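Local coordinates for protein ADP-dependent (S)-NAD(P)H-hydrate dehydratase (Enterococcus faecalis, PDB 2R3B) that probably dehydrates the S-form of hydrated NADH and NADPH, using ADP and releasing AMP and phosphate, and so helps to repair these damaged cofactors, at residues Lys41-Arg54 with Gly71-Asn83. Sequence-based numbering, arbitrary orientation.
Sequences KSNFGRVVLIGGNR and GAGLTTVITDVKN
Asp80 OD2 lies at the edge of the Arg54 guanidinium, tilted from its plane, and is met on its syn side by NH1 (2.9 Å) in a bent salt bridge; the two planes stand 74° apart. A bend at chi3 (-69°) brings the group round while CG and CD of Arg54 rest against the carboxylate. The Phe44 ring has Asn43 CB over the centre of one face and a cation-pi contact with Arg35. Asp80 OD1 turns its anti lone pair to the backbone N of Lys82, closing an Asx turn. The amide of Asn83 has Asn53 O in its plane at 3.1 Å from ND2, although ND2 sits above the plane of that carbonyl. Lys82, fully extended, lays CD beside Arg54 CB and gives NZ to Arg54 O at 2.9 Å; NZ also bonds His84 of another subunit. A water joins Arg54 O to Asn83 OD1.

Preceding these loops, strands 46-50 and 74-78 run parallel, zipped by a ladder from Val47 N to Leu74 O (2.8 Å) through to Gly51 N and Ile78 O. On one face Ile78 CD1 touches Val48 CG1 (3.7 Å) and runs alongside Ile50, facing helix 102-111; on the other, Leu49 CD1, in the conformer modelled here, meets Thr75 CG2 (3.8 Å), towards helix 57-70. At the strand starts Leu74 puts CD2 against Lys41 CD (3.8 Å).

This is the beta-alpha-beta crossover of a ribokinase-like sheet, helix 57-70 linking the strands. Side-chain polar bonds gather beyond the C-terminal strand ends, holding the Asn53 and Arg54 carbonyls; the Asn53 side chain lies about 4 Å from Gly122, predicted to bind NADPHX. The paired acid probably offsets the local positive charge.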
loop_
_atom_site.group_PDB
_atom_site.type_symbol
_atom_site.label_atom_id
_atom_site.label_comp_id
_atom_site.label_asym_id
_atom_site.label_seq_id
_atom_site.Cartn_x
_atom_site.Cartn_y
_atom_site.Cartn_z
ATOM N N LYS B 41 7.572 -19.461 17.028
ATOM C CA LYS B 41 6.985 -19.431 15.681
ATOM C C LYS B 41 7.112 -20.773 14.938
ATOM O O LYS B 41 6.227 -21.154 14.187
ATOM C CB LYS B 41 7.502 -18.266 14.849
ATOM C CG LYS B 41 8.968 -18.227 14.569
ATOM C CD LYS B 41 9.300 -16.988 13.778
ATOM C CE LYS B 41 10.796 -16.860 13.517
ATOM N NZ LYS B 41 11.580 -16.558 14.760
ATOM N N SER B 42 8.181 -21.518 15.194
ATOM C CA SER B 42 8.362 -22.826 14.549
ATOM C C SER B 42 7.215 -23.792 14.882
ATOM O O SER B 42 6.820 -24.632 14.044
ATOM C CB SER B 42 9.701 -23.437 15.003
ATOM O OG SER B 42 9.598 -23.830 16.375
ATOM N N ASN B 43 6.648 -23.671 16.086
ATOM C CA ASN B 43 5.489 -24.492 16.459
ATOM C C ASN B 43 4.261 -24.236 15.586
ATOM O O ASN B 43 3.320 -25.038 15.582
ATOM C CB ASN B 43 5.086 -24.274 17.907
ATOM C CG ASN B 43 6.203 -24.630 18.873
ATOM O OD1 ASN B 43 6.694 -23.793 19.614
ATOM N ND2 ASN B 43 6.632 -25.882 18.828
ATOM N N PHE B 44 4.247 -23.120 14.865
ATOM C CA PHE B 44 3.092 -22.776 14.054
ATOM C C PHE B 44 3.326 -22.990 12.545
ATOM O O PHE B 44 2.527 -22.574 11.713
ATOM C CB PHE B 44 2.615 -21.392 14.438
ATOM C CG PHE B 44 2.319 -21.298 15.903
ATOM C CD1 PHE B 44 1.390 -22.198 16.459
ATOM C CD2 PHE B 44 3.020 -20.468 16.737
ATOM C CE1 PHE B 44 1.133 -22.205 17.825
ATOM C CE2 PHE B 44 2.758 -20.465 18.123
ATOM C CZ PHE B 44 1.819 -21.347 18.645
ATOM N N GLY B 45 4.388 -23.717 12.240
ATOM C CA GLY B 45 4.591 -24.303 10.936
ATOM C C GLY B 45 5.291 -23.403 9.951
ATOM O O GLY B 45 5.229 -22.166 10.068
ATOM N N ARG B 46 5.967 -24.046 9.004
ATOM C CA ARG B 46 6.620 -23.358 7.877
ATOM C C ARG B 46 5.805 -23.675 6.646
ATOM O O ARG B 46 5.652 -24.844 6.271
ATOM C CB ARG B 46 8.057 -23.833 7.660
ATOM C CG ARG B 46 9.076 -23.412 8.726
ATOM C CD ARG B 46 10.463 -24.058 8.469
ATOM N NE ARG B 46 11.022 -23.670 7.169
ATOM C CZ ARG B 46 11.869 -22.667 6.925
ATOM N NH1 ARG B 46 12.324 -21.891 7.917
ATOM N NH2 ARG B 46 12.276 -22.438 5.658
ATOM N N VAL B 47 5.277 -22.646 6.013
ATOM C CA VAL B 47 4.438 -22.858 4.834
ATOM C C VAL B 47 5.163 -22.336 3.627
ATOM O O VAL B 47 5.819 -21.292 3.677
ATOM C CB VAL B 47 3.057 -22.151 4.947
ATOM C CG1 VAL B 47 2.249 -22.357 3.693
ATOM C CG2 VAL B 47 2.319 -22.648 6.182
ATOM N N VAL B 48 5.070 -23.068 2.523
ATOM C CA VAL B 48 5.571 -22.567 1.278
ATOM C C VAL B 48 4.411 -22.479 0.275
ATOM O O VAL B 48 3.711 -23.470 0.056
ATOM C CB VAL B 48 6.714 -23.464 0.709
ATOM C CG1 VAL B 48 7.151 -22.932 -0.683
ATOM C CG2 VAL B 48 7.920 -23.478 1.647
ATOM N N LEU B 49 4.203 -21.288 -0.285
ATOM C CA LEU B 49 3.132 -21.031 -1.251
ATOM C C LEU B 49 3.770 -20.865 -2.618
ATOM O O LEU B 49 4.701 -20.058 -2.780
ATOM C CB LEU B 49 2.391 -19.756 -0.856
ATOM C CG LEU B 49 1.876 -19.626 0.585
ATOM C CD1 LEU B 49 1.180 -18.260 0.759
ATOM C CD2 LEU B 49 0.944 -20.785 0.931
ATOM N N ILE B 50 3.292 -21.587 -3.614
ATOM C CA ILE B 50 3.911 -21.592 -4.929
ATOM C C ILE B 50 2.911 -21.243 -6.018
ATOM O O ILE B 50 1.898 -21.909 -6.155
ATOM C CB ILE B 50 4.500 -22.997 -5.228
ATOM C CG1 ILE B 50 5.365 -23.454 -4.052
ATOM C CG2 ILE B 50 5.253 -22.972 -6.579
ATOM C CD1 ILE B 50 5.963 -24.866 -4.192
ATOM N N GLY B 51 3.163 -20.150 -6.753
ATOM C CA GLY B 51 2.253 -19.724 -7.820
ATOM C C GLY B 51 2.570 -18.321 -8.246
ATOM O O GLY B 51 3.632 -17.790 -7.924
ATOM N N GLY B 52 1.632 -17.719 -8.965
ATOM C CA GLY B 52 1.777 -16.369 -9.441
ATOM C C GLY B 52 2.808 -16.243 -10.532
ATOM O O GLY B 52 4.001 -15.870 -10.282
ATOM N N ASN B 53 2.382 -16.494 -11.748
ATOM C CA ASN B 53 3.222 -16.219 -12.901
ATOM C C ASN B 53 3.177 -14.716 -13.184
ATOM O O ASN B 53 2.726 -13.953 -12.329
ATOM C CB ASN B 53 2.888 -17.109 -14.109
ATOM C CG ASN B 53 1.601 -16.727 -14.791
ATOM O OD1 ASN B 53 0.980 -15.693 -14.482
ATOM N ND2 ASN B 53 1.236 -17.517 -15.811
ATOM N N ARG B 54 3.644 -14.270 -14.339
ATOM C CA ARG B 54 3.741 -12.849 -14.596
ATOM C C ARG B 54 2.419 -12.145 -14.862
ATOM O O ARG B 54 2.317 -10.936 -14.668
ATOM C CB ARG B 54 4.751 -12.596 -15.703
ATOM C CG ARG B 54 6.164 -12.904 -15.189
ATOM C CD ARG B 54 7.220 -12.374 -16.093
ATOM N NE ARG B 54 7.205 -13.111 -17.327
ATOM C CZ ARG B 54 7.814 -14.274 -17.508
ATOM N NH1 ARG B 54 8.531 -14.823 -16.539
ATOM N NH2 ARG B 54 7.729 -14.869 -18.688
ATOM N N GLY B 71 -2.386 -17.244 10.865
ATOM C CA GLY B 71 -1.497 -17.614 11.954
ATOM C C GLY B 71 -0.308 -18.495 11.621
ATOM O O GLY B 71 0.402 -18.921 12.527
ATOM N N ALA B 72 -0.064 -18.804 10.355
ATOM C CA ALA B 72 1.129 -19.563 10.006
ATOM C C ALA B 72 2.376 -18.940 10.601
ATOM O O ALA B 72 2.565 -17.701 10.594
ATOM C CB ALA B 72 1.263 -19.722 8.420
ATOM N N GLY B 73 3.258 -19.796 11.115
ATOM C CA GLY B 73 4.439 -19.305 11.829
ATOM C C GLY B 73 5.387 -18.570 10.911
ATOM O O GLY B 73 5.851 -17.467 11.215
ATOM N N LEU B 74 5.665 -19.208 9.765
ATOM C CA LEU B 74 6.582 -18.673 8.773
ATOM C C LEU B 74 6.041 -18.957 7.393
ATOM O O LEU B 74 5.569 -20.057 7.156
ATOM C CB LEU B 74 7.959 -19.308 8.921
ATOM C CG LEU B 74 8.817 -18.811 10.091
ATOM C CD1 LEU B 74 10.112 -19.617 10.128
ATOM C CD2 LEU B 74 9.126 -17.303 10.003
ATOM N N THR B 75 6.075 -17.967 6.508
ATOM C CA THR B 75 5.504 -18.114 5.166
ATOM C C THR B 75 6.569 -17.708 4.156
ATOM O O THR B 75 7.114 -16.600 4.235
ATOM C CB THR B 75 4.218 -17.252 4.966
ATOM O OG1 THR B 75 3.193 -17.705 5.869
ATOM C CG2 THR B 75 3.651 -17.347 3.543
ATOM N N THR B 76 6.833 -18.613 3.209
ATOM C CA THR B 76 7.722 -18.328 2.072
ATOM C C THR B 76 6.936 -18.470 0.792
ATOM O O THR B 76 6.134 -19.421 0.660
ATOM C CB THR B 76 8.929 -19.282 2.045
ATOM O OG1 THR B 76 9.562 -19.250 3.315
ATOM C CG2 THR B 76 9.953 -18.865 0.978
ATOM N N VAL B 77 7.174 -17.564 -0.155
ATOM C CA VAL B 77 6.464 -17.584 -1.418
ATOM C C VAL B 77 7.455 -17.809 -2.546
ATOM O O VAL B 77 8.393 -17.027 -2.716
ATOM C CB VAL B 77 5.646 -16.303 -1.649
ATOM C CG1 VAL B 77 4.727 -16.432 -2.894
ATOM C CG2 VAL B 77 4.766 -15.978 -0.395
ATOM N N ILE B 78 7.226 -18.866 -3.323
ATOM C CA ILE B 78 7.941 -19.083 -4.593
ATOM C C ILE B 78 7.040 -18.589 -5.720
ATOM O O ILE B 78 5.967 -19.139 -5.955
ATOM C CB ILE B 78 8.277 -20.575 -4.833
ATOM C CG1 ILE B 78 9.134 -21.151 -3.704
ATOM C CG2 ILE B 78 8.932 -20.784 -6.240
ATOM C CD1 ILE B 78 9.189 -22.701 -3.749
ATOM N N THR B 79 7.441 -17.502 -6.341
ATOM C CA THR B 79 6.626 -16.790 -7.301
ATOM C C THR B 79 7.536 -16.041 -8.239
ATOM O O THR B 79 8.700 -15.859 -7.955
ATOM C CB THR B 79 5.648 -15.811 -6.614
ATOM O OG1 THR B 79 4.783 -15.259 -7.610
ATOM C CG2 THR B 79 6.362 -14.647 -5.912
ATOM N N ASP B 80 7.039 -15.632 -9.394
ATOM C CA ASP B 80 7.912 -14.859 -10.291
ATOM C C ASP B 80 8.467 -13.631 -9.577
ATOM O O ASP B 80 7.766 -12.915 -8.855
ATOM C CB ASP B 80 7.175 -14.448 -11.554
ATOM C CG ASP B 80 8.105 -14.071 -12.671
ATOM O OD1 ASP B 80 8.655 -12.946 -12.648
ATOM O OD2 ASP B 80 8.262 -14.904 -13.603
ATOM N N VAL B 81 9.750 -13.379 -9.795
ATOM C CA VAL B 81 10.423 -12.221 -9.190
ATOM C C VAL B 81 9.706 -10.892 -9.462
ATOM O O VAL B 81 9.743 -9.958 -8.641
ATOM C CB VAL B 81 11.902 -12.167 -9.624
ATOM C CG1 VAL B 81 11.983 -11.936 -11.138
ATOM C CG2 VAL B 81 12.614 -11.131 -8.790
ATOM N N LYS B 82 9.019 -10.823 -10.592
ATOM C CA LYS B 82 8.146 -9.672 -10.922
ATOM C C LYS B 82 7.204 -9.321 -9.772
ATOM O O LYS B 82 6.891 -8.154 -9.549
ATOM C CB LYS B 82 7.328 -10.014 -12.192
ATOM C CG LYS B 82 6.326 -8.938 -12.658
ATOM C CD LYS B 82 5.519 -9.351 -13.881
ATOM C CE LYS B 82 4.581 -8.209 -14.333
ATOM N NZ LYS B 82 3.794 -8.611 -15.506
ATOM N N ASN B 83 6.724 -10.347 -9.074
ATOM C CA ASN B 83 5.684 -10.180 -8.054
ATOM C C ASN B 83 6.218 -9.858 -6.670
ATOM O O ASN B 83 5.440 -9.549 -5.767
ATOM C CB ASN B 83 4.803 -11.428 -8.001
ATOM C CG ASN B 83 4.147 -11.740 -9.347
ATOM O OD1 ASN B 83 3.625 -10.854 -10.022
ATOM N ND2 ASN B 83 4.216 -12.997 -9.755
HETATM O O HOH W 1 8.561 -21.421 4.660
HETATM O O HOH W 2 1.680 -10.590 -11.981
#